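Local coordinates for protein beta-galactosidase (Trichoderma reesei, PDB 3OG2) that probably hydrolyses terminal non-reducing beta-D-galactose residues from beta-D-galactosides, as a member of glycoside hydrolase family 35, at residues V41-E46 with L68-V73; I213-F218 with G236-P241; P273-E278 with V316-I321. All blocks are in the same frame, centred on the assembly; numbering follows the deposited sequence.

All three contacts lie in the family 35 TIM-barrel domain and reach the same curled sheet. Contact 1 (V41-E46 with L68-V73) and contact 3 (P273-E278 with V316-I321) have centres about 10 Å apart and meet directly, S44 OG lying 2.8 Å from N320 OD1. Contact 2 (I213-F218 with G236-P241) has its centre about 9 Å from that of contact 3, where Y240 OH comes within 2.6 Å of E278 OE1. Contacts 1 and 2 do not touch; their centres are about 17 Å apart. E278 itself belongs to the beta-D-galactose site, and contact 2 adjoins it through N215 and D238, each about 3 Å from the side chain of another galactose-binding residue, N179 and E180 respectively.

Contact 1 (V41-E46 with L68-V73); sequences VIFSGE and LGFNTV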
ATOM      1  N   VAL A  41       9.488  17.106 -11.025  1.00  8.02           N
ATOM      2  CA  VAL A  41       8.719  16.942  -9.811  1.00  8.42           C
ATOM      3  C   VAL A  41       8.599  15.439  -9.621  1.00  7.97           C
ATOM      4  O   VAL A  41       7.970  14.771 -10.485  1.00  8.88           O
ATOM      5  CB  VAL A  41       7.336  17.602  -9.883  1.00  9.68           C
ATOM      6  CG1 VAL A  41       6.515  17.252  -8.620  1.00 11.75           C
ATOM      7  CG2 VAL A  41       7.442  19.091 -10.065  1.00 12.87           C
ATOM      8  N   ILE A  42       9.192  14.871  -8.582  1.00  7.75           N
ATOM      9  CA  ILE A  42       9.013  13.438  -8.292  1.00  7.57           C
ATOM     10  C   ILE A  42       7.662  13.278  -7.598  1.00  7.20           C
ATOM     11  O   ILE A  42       7.418  13.837  -6.515  1.00  8.07           O
ATOM     12  CB  ILE A  42      10.152  12.922  -7.410  1.00  7.36           C
ATOM     13  CG1 ILE A  42      11.496  12.980  -8.149  1.00  8.84           C
ATOM     14  CG2 ILE A  42       9.818  11.534  -6.865  1.00  8.53           C
ATOM     15  CD1 ILE A  42      11.523  12.059  -9.370  1.00  9.21           C
ATOM     16  N   PHE A  43       6.783  12.547  -8.241  1.00  7.30           N
ATOM     17  CA  PHE A  43       5.435  12.279  -7.697  1.00  7.53           C
ATOM     18  C   PHE A  43       5.371  10.761  -7.682  1.00  6.86           C
ATOM     19  O   PHE A  43       5.390  10.132  -8.746  1.00  7.39           O
ATOM     20  CB  PHE A  43       4.363  12.935  -8.557  1.00  7.56           C
ATOM     21  CG  PHE A  43       3.067  13.261  -7.784  1.00  7.48           C
ATOM     22  CD1 PHE A  43       2.751  12.779  -6.517  1.00  8.99           C
ATOM     23  CD2 PHE A  43       2.142  14.092  -8.413  1.00 10.52           C
ATOM     24  CE1 PHE A  43       1.546  13.088  -5.870  1.00  9.36           C
ATOM     25  CE2 PHE A  43       0.946  14.409  -7.759  1.00 10.81           C
ATOM     26  CZ  PHE A  43       0.625  13.925  -6.508  1.00 10.33           C
ATOM     27  N   SER A  44       5.344  10.185  -6.496  1.00  6.84           N
ATOM     28  CA  SER A  44       5.592   8.770  -6.235  1.00  7.22           C
ATOM     29  C   SER A  44       4.463   8.123  -5.491  1.00  6.32           C
ATOM     30  O   SER A  44       3.798   8.816  -4.707  1.00  8.05           O
ATOM     31  CB  SER A  44       6.894   8.720  -5.396  1.00 10.08           C
ATOM     32  OG  SER A  44       7.219   7.364  -5.068  1.00 10.60           O
ATOM     33  N   GLY A  45       4.313   6.833  -5.712  1.00  7.60           N
ATOM     34  CA  GLY A  45       3.318   6.071  -4.971  1.00  8.66           C
ATOM     35  C   GLY A  45       3.991   4.926  -4.223  1.00  6.60           C
ATOM     36  O   GLY A  45       4.846   4.261  -4.822  1.00  7.87           O
ATOM     37  N   GLU A  46       3.561   4.600  -3.042  1.00  6.35           N
ATOM     38  CA  GLU A  46       4.138   3.507  -2.286  1.00  5.92           C
ATOM     39  C   GLU A  46       3.491   2.161  -2.679  1.00  6.07           C
ATOM     40  O   GLU A  46       2.254   2.072  -2.704  1.00  7.01           O
ATOM     41  CB  GLU A  46       3.888   3.709  -0.777  1.00  6.76           C
ATOM     42  CG  GLU A  46       4.705   2.752   0.052  1.00  7.07           C
ATOM     43  CD  GLU A  46       6.100   3.188   0.408  1.00  7.52           C
ATOM     44  OE1 GLU A  46       6.559   4.306   0.026  1.00  8.26           O
ATOM     45  OE2 GLU A  46       6.801   2.389   1.106  1.00  8.39           O
ATOM     46  N   LEU A  68      -1.648   7.731 -13.392  1.00  7.15           N
ATOM     47  CA  LEU A  68      -1.936   8.879 -12.543  1.00  6.95           C
ATOM     48  C   LEU A  68      -1.095  10.108 -12.930  1.00  7.30           C
ATOM     49  O   LEU A  68      -1.339  11.209 -12.460  1.00  8.90           O
ATOM     50  CB  LEU A  68      -1.592   8.582 -11.078  1.00  7.32           C
ATOM     51  CG  LEU A  68      -2.419   7.509 -10.395  1.00  6.93           C
ATOM     52  CD1 LEU A  68      -1.810   7.138  -9.051  1.00  8.81           C
ATOM     53  CD2 LEU A  68      -3.851   8.033 -10.174  1.00  9.89           C
ATOM     54  N   GLY A  69      -0.051   9.923 -13.732  1.00  7.39           N
ATOM     55  CA  GLY A  69       0.907  10.974 -13.987  1.00  8.26           C
ATOM     56  C   GLY A  69       2.101  10.865 -13.060  1.00  7.17           C
ATOM     57  O   GLY A  69       2.970  11.744 -13.082  1.00  9.16           O
ATOM     58  N   PHE A  70       2.142   9.802 -12.241  1.00  7.54           N
ATOM     59  CA  PHE A  70       3.325   9.620 -11.357  1.00  6.65           C
ATOM     60  C   PHE A  70       4.532   9.157 -12.176  1.00  6.99           C
ATOM     61  O   PHE A  70       4.357   8.557 -13.235  1.00  8.39           O
ATOM     62  CB  PHE A  70       3.003   8.562 -10.327  1.00  7.67           C
ATOM     63  CG  PHE A  70       2.087   9.059  -9.182  1.00  7.15           C
ATOM     64  CD1 PHE A  70       1.293  10.204  -9.287  1.00  9.16           C
ATOM     65  CD2 PHE A  70       2.072   8.305  -8.011  1.00  9.23           C
ATOM     66  CE1 PHE A  70       0.503  10.565  -8.203  1.00 10.44           C
ATOM     67  CE2 PHE A  70       1.279   8.684  -6.889  1.00  8.84           C
ATOM     68  CZ  PHE A  70       0.482   9.830  -7.016  1.00 10.19           C
ATOM     69  N   ASN A  71       5.731   9.420 -11.616  1.00  7.26           N
ATOM     70  CA  ASN A  71       6.950   8.968 -12.310  1.00  7.25           C
ATOM     71  C   ASN A  71       7.745   7.995 -11.475  1.00  6.28           C
ATOM     72  O   ASN A  71       8.737   7.436 -11.990  1.00  7.40           O
ATOM     73  CB  ASN A  71       7.842  10.143 -12.734  1.00  7.45           C
ATOM     74  CG  ASN A  71       7.971  11.170 -11.628  1.00  6.64           C
ATOM     75  OD1 ASN A  71       8.032  10.855 -10.447  1.00  7.52           O
ATOM     76  ND2 ASN A  71       7.961  12.436 -12.050  1.00  8.51           N
ATOM     77  N   THR A  72       7.306   7.725 -10.238  1.00  7.25           N
ATOM     78  CA  THR A  72       8.129   6.997  -9.263  1.00  6.20           C
ATOM     79  C   THR A  72       7.250   6.116  -8.398  1.00  6.12           C
ATOM     80  O   THR A  72       6.077   6.416  -8.168  1.00  6.71           O
ATOM     81  CB  THR A  72       8.907   8.014  -8.431  1.00  7.70           C
ATOM     82  OG1 THR A  72       9.714   8.851  -9.274  1.00  9.08           O
ATOM     83  CG2 THR A  72       9.831   7.381  -7.402  1.00  9.14           C
ATOM     84  N   VAL A  73       7.851   5.046  -7.933  1.00  6.01           N
ATOM     85  CA  VAL A  73       7.284   4.202  -6.888  1.00  6.10           C
ATOM     86  C   VAL A  73       8.338   4.094  -5.782  1.00  6.10           C
ATOM     87  O   VAL A  73       9.527   3.925  -6.055  1.00  7.30           O
ATOM     88  CB  VAL A  73       6.889   2.824  -7.456  1.00  7.02           C
ATOM     89  CG1 VAL A  73       6.771   1.742  -6.380  1.00  8.01           C
ATOM     90  CG2 VAL A  73       5.532   3.021  -8.177  1.00  8.54           C
TER
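F43 and F70 form the dense part of this contact. Their rings make an offset stack with centroids 4.3 Å apart and planes inclined by 23°, and F70 CE1 stands over the centre of the F43 ring, 3.4 Å above its plane. L68 CD1 covers the opposite face of F70, holding that ring between two side chains. F70 CE2 also reaches S44 O at 3.3 Å; a CB built on G45 would come tightly against the same CE2, evidence that the ring lies hard against a backbone without a side chain there. N71 locks the start of the pairing. With CG set between its backbone N and carbonyl carbon (chi1 44°), the amide turns back to the first segment: ND2 gives a straight bond to V41 O, 2.8 Å and almost in the amide plane, while OD1 takes F43 N from one face of its plane and T72 OG1 from the other. Parallel bridges S44-T72 and G45-V73 follow, with G45 N donating to T72 O at 3.1 Å. These segments belong to the beta-alpha-beta unit of strand 38-47, helix 58-66 and strand 72-76, part of the TIM barrel; G69 ends the helix in a Schellman motif before the second strand begins. Packing across the pair is sparser on the face that carries S44 and T72; all the touching residues are buried, so this looser side is another buried face. There S44 OG passes T72 CG2 at 3.5 Å, its hydroxyl bonded instead to N320 of the next strand, and I42 lays CG2 and CD1 against T72 OG1, CG2 at 3.6 Å. On the opposite face V73 turns its methyls to G45 O across the contact and packs on F62 and I65 of helix 58-66.

Contact 2 (I213-F218 with G236-P241); sequences INNDAF and GHDGYP
D216 and H237 form a single backbone bridge, CA atoms 4.3 Å apart, between segments whose touching parts run 40° from one another. D216 N donates to G236 O at 2.9 Å, and D238 N returns a 2.8 Å bond to D216 O. N214 extends this grip through its side chain: with CG between the backbone N and carbonyl carbon (chi1 66°), OD1 accepts G236 N at 2.8 Å in a nearly straight bond. An alanine here would probably take this acceptor from G236 N and leave the backbone there less firmly tied to the 213-218 loop. N215 and D238 cross with amide and carboxylate planes 60° apart, and their bond, ND2 to OD2 at 3.2 Å, is weak; N215 CB lies 3.4 Å from D238 OD1. N215 is fixed more firmly by its outside partners, OD1 taking E180 N and ND2 giving to N179 OD1. The D216 carboxylate turns to Y235 and S182. N179 and E180 belong to the beta-D-galactose site, which holds no galactose in this model, so the contact forms a second shell beside the sugar site of the TIM barrel.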
ATOM      1  N   ILE A 213      18.177   9.664   0.903  1.00  6.99           N
ATOM      2  CA  ILE A 213      17.096  10.519   1.416  1.00  6.89           C
ATOM      3  C   ILE A 213      16.542   9.856   2.641  1.00  7.19           C
ATOM      4  O   ILE A 213      16.411   8.619   2.707  1.00 10.21           O
ATOM      5  CB  ILE A 213      16.037  10.683   0.329  1.00  8.17           C
ATOM      6  CG1 ILE A 213      14.976  11.741   0.711  1.00  8.19           C
ATOM      7  CG2 ILE A 213      15.355   9.374  -0.071  1.00 10.41           C
ATOM      8  CD1 ILE A 213      14.138  12.232  -0.488  1.00 10.36           C
ATOM      9  N   ASN A 214      16.239  10.658   3.667  1.00  7.69           N
ATOM     10  CA  ASN A 214      15.640  10.056   4.858  1.00  7.69           C
ATOM     11  C   ASN A 214      14.169  10.466   4.980  1.00  6.94           C
ATOM     12  O   ASN A 214      13.615  11.140   4.141  1.00  8.30           O
ATOM     13  CB  ASN A 214      16.434  10.410   6.150  1.00  8.48           C
ATOM     14  CG  ASN A 214      16.373  11.876   6.503  1.00  9.11           C
ATOM     15  OD1 ASN A 214      16.026  12.772   5.719  1.00  8.45           O
ATOM     16  ND2 ASN A 214      16.854  12.132   7.687  1.00 15.34           N
ATOM     17  N   ASN A 215      13.544   9.960   6.065  1.00  7.05           N
ATOM     18  CA  ASN A 215      12.135  10.192   6.265  1.00  7.15           C
ATOM     19  C   ASN A 215      11.831  10.410   7.720  1.00  7.19           C
ATOM     20  O   ASN A 215      11.216   9.601   8.402  1.00  8.83           O
ATOM     21  CB  ASN A 215      11.277   9.047   5.671  1.00  7.41           C
ATOM     22  CG  ASN A 215      11.364   7.727   6.378  1.00  6.86           C
ATOM     23  OD1 ASN A 215      12.449   7.343   6.850  1.00  7.54           O
ATOM     24  ND2 ASN A 215      10.252   7.017   6.460  1.00  7.44           N
ATOM     25  N   ASP A 216      12.256  11.541   8.223  1.00  7.49           N
ATOM     26  CA  ASP A 216      11.958  11.935   9.590  1.00  7.90           C
ATOM     27  C   ASP A 216      10.451  11.892   9.820  1.00  7.65           C
ATOM     28  O   ASP A 216       9.678  12.318   8.951  1.00  8.97           O
ATOM     29  CB  ASP A 216      12.551  13.309   9.821  1.00  8.37           C
ATOM     30  CG  ASP A 216      13.039  13.663  11.226  1.00  8.73           C
ATOM     31  OD1 ASP A 216      12.820  12.864  12.166  1.00 11.46           O
ATOM     32  OD2 ASP A 216      13.596  14.784  11.363  1.00  9.47           O
ATOM     33  N   ALA A 217       9.997  11.368  10.970  1.00  8.38           N
ATOM     34  CA  ALA A 217       8.562  11.247  11.201  1.00 10.23           C
ATOM     35  C   ALA A 217       7.829  12.569  11.214  1.00  9.97           C
ATOM     36  O   ALA A 217       6.606  12.664  10.939  1.00 12.41           O
ATOM     37  CB  ALA A 217       8.291  10.483  12.478  1.00 10.43           C
ATOM     38  N   PHE A 218       8.565  13.611  11.595  1.00 10.13           N
ATOM     39  CA  PHE A 218       8.066  14.975  11.654  1.00 10.19           C
ATOM     40  C   PHE A 218       9.265  15.835  11.307  1.00  9.89           C
ATOM     41  O   PHE A 218      10.401  15.328  11.202  1.00 10.15           O
ATOM     42  CB  PHE A 218       7.470  15.276  13.048  1.00 11.33           C
ATOM     43  CG  PHE A 218       8.539  15.270  14.129  1.00 14.59           C
ATOM     44  CD1 PHE A 218       8.957  14.096  14.726  1.00 18.37           C
ATOM     45  CD2 PHE A 218       9.135  16.449  14.543  1.00 19.84           C
ATOM     46  CE1 PHE A 218       9.957  14.094  15.714  1.00 19.50           C
ATOM     47  CE2 PHE A 218      10.128  16.465  15.530  1.00 21.61           C
ATOM     48  CZ  PHE A 218      10.535  15.277  16.108  1.00 22.95           C
ATOM     49  N   GLY A 236      14.280  14.383   4.154  1.00  7.73           N
ATOM     50  CA  GLY A 236      12.861  14.101   3.897  1.00  7.74           C
ATOM     51  C   GLY A 236      12.126  13.984   5.252  1.00  7.11           C
ATOM     52  O   GLY A 236      12.738  13.635   6.253  1.00  7.75           O
ATOM     53  N   HIS A 237      10.817  14.266   5.189  1.00  7.28           N
ATOM     54  CA  HIS A 237      10.016  13.951   6.362  1.00  7.44           C
ATOM     55  C   HIS A 237       8.631  13.494   5.913  1.00  7.04           C
ATOM     56  O   HIS A 237       8.302  13.513   4.726  1.00  7.82           O
ATOM     57  CB  HIS A 237       9.948  15.108   7.374  1.00  8.12           C
ATOM     58  CG  HIS A 237       9.091  16.275   6.997  1.00  8.35           C
ATOM     59  ND1 HIS A 237       7.714  16.275   7.105  1.00  8.47           N
ATOM     60  CD2 HIS A 237       9.458  17.481   6.493  1.00  8.69           C
ATOM     61  CE1 HIS A 237       7.286  17.488   6.683  1.00  8.77           C
ATOM     62  NE2 HIS A 237       8.303  18.240   6.300  1.00  9.03           N
ATOM     63  N   ASP A 238       7.874  13.047   6.906  1.00  8.06           N
ATOM     64  CA  ASP A 238       6.576  12.404   6.623  1.00  8.42           C
ATOM     65  C   ASP A 238       5.426  13.217   7.186  1.00  7.39           C
ATOM     66  O   ASP A 238       5.654  14.196   7.925  1.00  9.79           O
ATOM     67  CB  ASP A 238       6.579  11.013   7.250  1.00  8.62           C
ATOM     68  CG  ASP A 238       7.610  10.115   6.579  1.00  9.93           C
ATOM     69  OD1 ASP A 238       8.188  10.456   5.525  1.00 10.04           O
ATOM     70  OD2 ASP A 238       7.871   8.980   7.100  1.00 10.67           O
ATOM     71  N   GLY A 239       4.212  12.852   6.829  1.00  7.84           N
ATOM     72  CA  GLY A 239       3.065  13.514   7.456  1.00 10.29           C
ATOM     73  C   GLY A 239       1.798  12.716   7.258  1.00  7.33           C
ATOM     74  O   GLY A 239       1.517  12.318   6.125  1.00  8.36           O
ATOM     75  N   TYR A 240       1.044  12.521   8.348  1.00  8.25           N
ATOM     76  CA  TYR A 240      -0.249  11.863   8.306  1.00  7.91           C
ATOM     77  C   TYR A 240      -1.236  12.745   9.088  1.00  8.50           C
ATOM     78  O   TYR A 240      -1.705  12.396  10.172  1.00 11.24           O
ATOM     79  CB  TYR A 240      -0.177  10.465   8.914  1.00  9.53           C
ATOM     80  CG  TYR A 240       0.654   9.536   8.078  1.00  8.82           C
ATOM     81  CD1 TYR A 240       2.044   9.495   8.267  1.00  9.04           C
ATOM     82  CD2 TYR A 240       0.084   8.688   7.138  1.00  9.45           C
ATOM     83  CE1 TYR A 240       2.850   8.644   7.509  1.00  9.61           C
ATOM     84  CE2 TYR A 240       0.869   7.818   6.382  1.00  9.11           C
ATOM     85  CZ  TYR A 240       2.249   7.803   6.584  1.00  8.85           C
ATOM     86  OH  TYR A 240       3.001   6.914   5.809  1.00 10.57           O
ATOM     87  N   PRO A 241      -1.534  13.920   8.545  1.00  9.64           N
ATOM     88  CA  PRO A 241      -2.208  14.944   9.353  1.00  9.64           C
ATOM     89  C   PRO A 241      -3.620  14.599   9.714  1.00 13.40           C
ATOM     90  O   PRO A 241      -4.119  15.177  10.700  1.00 17.42           O
ATOM     91  CB  PRO A 241      -2.144  16.204   8.470  1.00 16.73           C
ATOM     92  CG  PRO A 241      -1.802  15.741   7.083  1.00 13.79           C
ATOM     93  CD  PRO A 241      -1.155  14.372   7.189  1.00 12.32           C
TER

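Contact 3 (P273-E278 with V316-I321); sequences PFSLVE and VTIFNI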
ATOM      1  N   PRO A 273      15.709  19.688  -1.991  1.00  8.35           N
ATOM      2  CA  PRO A 273      14.292  19.863  -2.339  1.00  9.50           C
ATOM      3  C   PRO A 273      13.359  19.539  -1.211  1.00  7.99           C
ATOM      4  O   PRO A 273      13.573  18.571  -0.490  1.00  9.43           O
ATOM      5  CB  PRO A 273      14.136  18.829  -3.473  1.00 10.10           C
ATOM      6  CG  PRO A 273      15.498  18.590  -4.025  1.00 11.93           C
ATOM      7  CD  PRO A 273      16.411  18.683  -2.812  1.00  9.01           C
ATOM      8  N   PHE A 274      12.287  20.305  -1.100  1.00  8.11           N
ATOM      9  CA  PHE A 274      11.269  19.953  -0.094  1.00  7.58           C
ATOM     10  C   PHE A 274      10.639  18.606  -0.452  1.00  7.11           C
ATOM     11  O   PHE A 274      10.050  18.434  -1.510  1.00  8.03           O
ATOM     12  CB  PHE A 274      10.241  21.063   0.031  1.00  9.03           C
ATOM     13  CG  PHE A 274       9.120  20.717   1.020  1.00  8.84           C
ATOM     14  CD1 PHE A 274       9.347  20.035   2.201  1.00  8.94           C
ATOM     15  CD2 PHE A 274       7.816  21.110   0.663  1.00  9.58           C
ATOM     16  CE1 PHE A 274       8.255  19.671   3.026  1.00  9.23           C
ATOM     17  CE2 PHE A 274       6.761  20.759   1.490  1.00 10.89           C
ATOM     18  CZ  PHE A 274       6.982  20.052   2.669  1.00 10.37           C
ATOM     19  N   SER A 275      10.834  17.648   0.472  1.00  7.33           N
ATOM     20  CA  SER A 275      10.502  16.246   0.226  1.00  7.07           C
ATOM     21  C   SER A 275       9.623  15.640   1.306  1.00  6.70           C
ATOM     22  O   SER A 275       9.996  15.642   2.473  1.00  7.90           O
ATOM     23  CB  SER A 275      11.809  15.448   0.194  1.00  7.61           C
ATOM     24  OG  SER A 275      12.690  15.930  -0.832  1.00  8.75           O
ATOM     25  N   LEU A 276       8.463  15.150   0.884  1.00  6.73           N
ATOM     26  CA  LEU A 276       7.547  14.429   1.744  1.00  6.07           C
ATOM     27  C   LEU A 276       7.678  12.961   1.308  1.00  6.44           C
ATOM     28  O   LEU A 276       7.092  12.529   0.319  1.00  7.60           O
ATOM     29  CB  LEU A 276       6.098  14.912   1.614  1.00  8.48           C
ATOM     30  CG  LEU A 276       5.901  16.330   2.160  1.00  9.45           C
ATOM     31  CD1 LEU A 276       4.494  16.827   1.808  1.00  9.63           C
ATOM     32  CD2 LEU A 276       6.136  16.364   3.673  1.00 10.31           C
ATOM     33  N   VAL A 277       8.500  12.231   2.037  1.00  6.36           N
ATOM     34  CA  VAL A 277       8.834  10.863   1.633  1.00  7.02           C
ATOM     35  C   VAL A 277       7.690   9.918   1.945  1.00  7.15           C
ATOM     36  O   VAL A 277       7.516   8.878   1.329  1.00  8.32           O
ATOM     37  CB  VAL A 277      10.157  10.443   2.325  1.00  7.31           C
ATOM     38  CG1 VAL A 277      10.475   8.962   2.101  1.00 10.01           C
ATOM     39  CG2 VAL A 277      11.228  11.327   1.712  1.00  9.97           C
ATOM     40  N   GLU A 278       6.817  10.246   2.920  1.00  7.83           N
ATOM     41  CA  GLU A 278       5.539   9.552   3.101  1.00  7.13           C
ATOM     42  C   GLU A 278       4.499  10.612   3.421  1.00  6.64           C
ATOM     43  O   GLU A 278       4.642  11.314   4.444  1.00  9.16           O
ATOM     44  CB  GLU A 278       5.471   8.562   4.253  1.00  8.27           C
ATOM     45  CG  GLU A 278       6.547   7.466   4.133  1.00  8.97           C
ATOM     46  CD  GLU A 278       6.571   6.667   5.413  1.00  9.81           C
ATOM     47  OE1 GLU A 278       5.607   6.682   6.228  1.00 10.75           O
ATOM     48  OE2 GLU A 278       7.578   5.963   5.648  1.00 10.96           O
ATOM     49  N   VAL A 316       6.284  21.376  -2.447  1.00  8.26           N
ATOM     50  CA  VAL A 316       6.898  20.022  -2.461  1.00  8.16           C
ATOM     51  C   VAL A 316       7.313  19.617  -3.852  1.00  7.63           C
ATOM     52  O   VAL A 316       6.554  19.751  -4.816  1.00  8.77           O
ATOM     53  CB  VAL A 316       5.900  19.034  -1.843  1.00  7.66           C
ATOM     54  CG1 VAL A 316       4.674  18.754  -2.756  1.00  9.03           C
ATOM     55  CG2 VAL A 316       6.608  17.739  -1.470  1.00  9.13           C
ATOM     56  N   THR A 317       8.541  19.067  -3.980  1.00  7.81           N
ATOM     57  CA  THR A 317       8.959  18.603  -5.298  1.00  8.01           C
ATOM     58  C   THR A 317       9.425  17.139  -5.252  1.00  7.02           C
ATOM     59  O   THR A 317       9.761  16.610  -6.308  1.00  8.04           O
ATOM     60  CB  THR A 317      10.034  19.462  -5.925  1.00  9.12           C
ATOM     61  OG1 THR A 317      11.119  19.550  -4.996  1.00 11.12           O
ATOM     62  CG2 THR A 317       9.499  20.891  -6.236  1.00 10.71           C
ATOM     63  N   ILE A 318       9.418  16.502  -4.059  1.00  7.70           N
ATOM     64  CA  ILE A 318       9.572  15.017  -4.014  1.00  6.79           C
ATOM     65  C   ILE A 318       8.416  14.617  -3.092  1.00  6.61           C
ATOM     66  O   ILE A 318       8.416  15.011  -1.908  1.00  7.55           O
ATOM     67  CB  ILE A 318      10.931  14.561  -3.469  1.00  6.87           C
ATOM     68  CG1 ILE A 318      12.092  15.027  -4.368  1.00  8.13           C
ATOM     69  CG2 ILE A 318      10.908  13.030  -3.270  1.00  8.27           C
ATOM     70  CD1 ILE A 318      13.450  14.643  -3.862  1.00  9.65           C
ATOM     71  N   PHE A 319       7.422  13.916  -3.640  1.00  6.64           N
ATOM     72  CA  PHE A 319       6.140  13.745  -2.936  1.00  6.42           C
ATOM     73  C   PHE A 319       5.700  12.320  -3.121  1.00  6.42           C
ATOM     74  O   PHE A 319       5.367  11.926  -4.258  1.00  7.86           O
ATOM     75  CB  PHE A 319       5.161  14.750  -3.574  1.00  7.45           C
ATOM     76  CG  PHE A 319       3.787  14.859  -2.908  1.00  7.31           C
ATOM     77  CD1 PHE A 319       3.520  14.515  -1.590  1.00  9.58           C
ATOM     78  CD2 PHE A 319       2.776  15.384  -3.696  1.00 10.06           C
ATOM     79  CE1 PHE A 319       2.251  14.711  -1.034  1.00  8.45           C
ATOM     80  CE2 PHE A 319       1.500  15.554  -3.146  1.00 11.29           C
ATOM     81  CZ  PHE A 319       1.247  15.235  -1.846  1.00  9.75           C
ATOM     82  N   ASN A 320       5.659  11.514  -2.049  1.00  6.48           N
ATOM     83  CA  ASN A 320       5.304  10.106  -2.148  1.00  6.43           C
ATOM     84  C   ASN A 320       4.072   9.822  -1.300  1.00  6.05           C
ATOM     85  O   ASN A 320       4.006  10.235  -0.144  1.00  8.59           O
ATOM     86  CB  ASN A 320       6.467   9.243  -1.680  1.00  7.07           C
ATOM     87  CG  ASN A 320       6.125   7.754  -1.674  1.00  7.27           C
ATOM     88  OD1 ASN A 320       5.761   7.182  -2.715  1.00  8.07           O
ATOM     89  ND2 ASN A 320       6.211   7.100  -0.534  1.00  8.14           N
ATOM     90  N   ILE A 321       3.122   9.136  -1.921  1.00  6.66           N
ATOM     91  CA  ILE A 321       1.838   8.836  -1.292  1.00  6.61           C
ATOM     92  C   ILE A 321       1.828   7.443  -0.703  1.00  6.46           C
ATOM     93  O   ILE A 321       1.953   6.438  -1.405  1.00  6.43           O
ATOM     94  CB  ILE A 321       0.696   8.961  -2.339  1.00  7.26           C
ATOM     95  CG1 ILE A 321       0.669  10.357  -3.017  1.00  8.48           C
ATOM     96  CG2 ILE A 321      -0.670   8.606  -1.717  1.00  8.40           C
ATOM     97  CD1 ILE A 321       0.700  11.511  -2.000  1.00 10.07           C
TER
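S275 pairs with I318 and L276 with F319 in parallel register, CA atoms 4.5 and 4.9 Å apart, as neighbouring strands of the TIM barrel, before the first chain turns a corner at V277 and E278. F274 O accepts both T317 N and I318 N; L276 N donates to I318 O, and N320 N to L276 O at 2.9 Å. At the corner a side chain continues the pairing: N320, with CG anti to its backbone N (chi1 176°), brings ND2 to V277 O at 2.9 Å, the acceptor lying close to the plane of the N320 amide. That same NH2 serves E46, while OD1 is taken up by S44. Apolar packing gathers on the side of L276 and F319. F274 CD2 comes to 3.4 Å from V316 CA; V316 CG2 lies over one face of the F274 ring and meets L276 CG at 4.0 Å, the two chains crossing at about a right angle, whereas L276 and F319 run side by side, CB to CD1 4.1 Å. On the other face S275 OG, bonded back to P273 O, lies against I318 CD1 at 3.4 Å. Helix 301-313 covers L276, V316 and F319 through N311. Strand 38-47 adjoins 318-321 and strand 236-239 adjoins 275-280, while at the corner the carboxylate of E278, a beta-D-galactose-site residue, meets Y240 and R114 beside Y76 of strand 72-76.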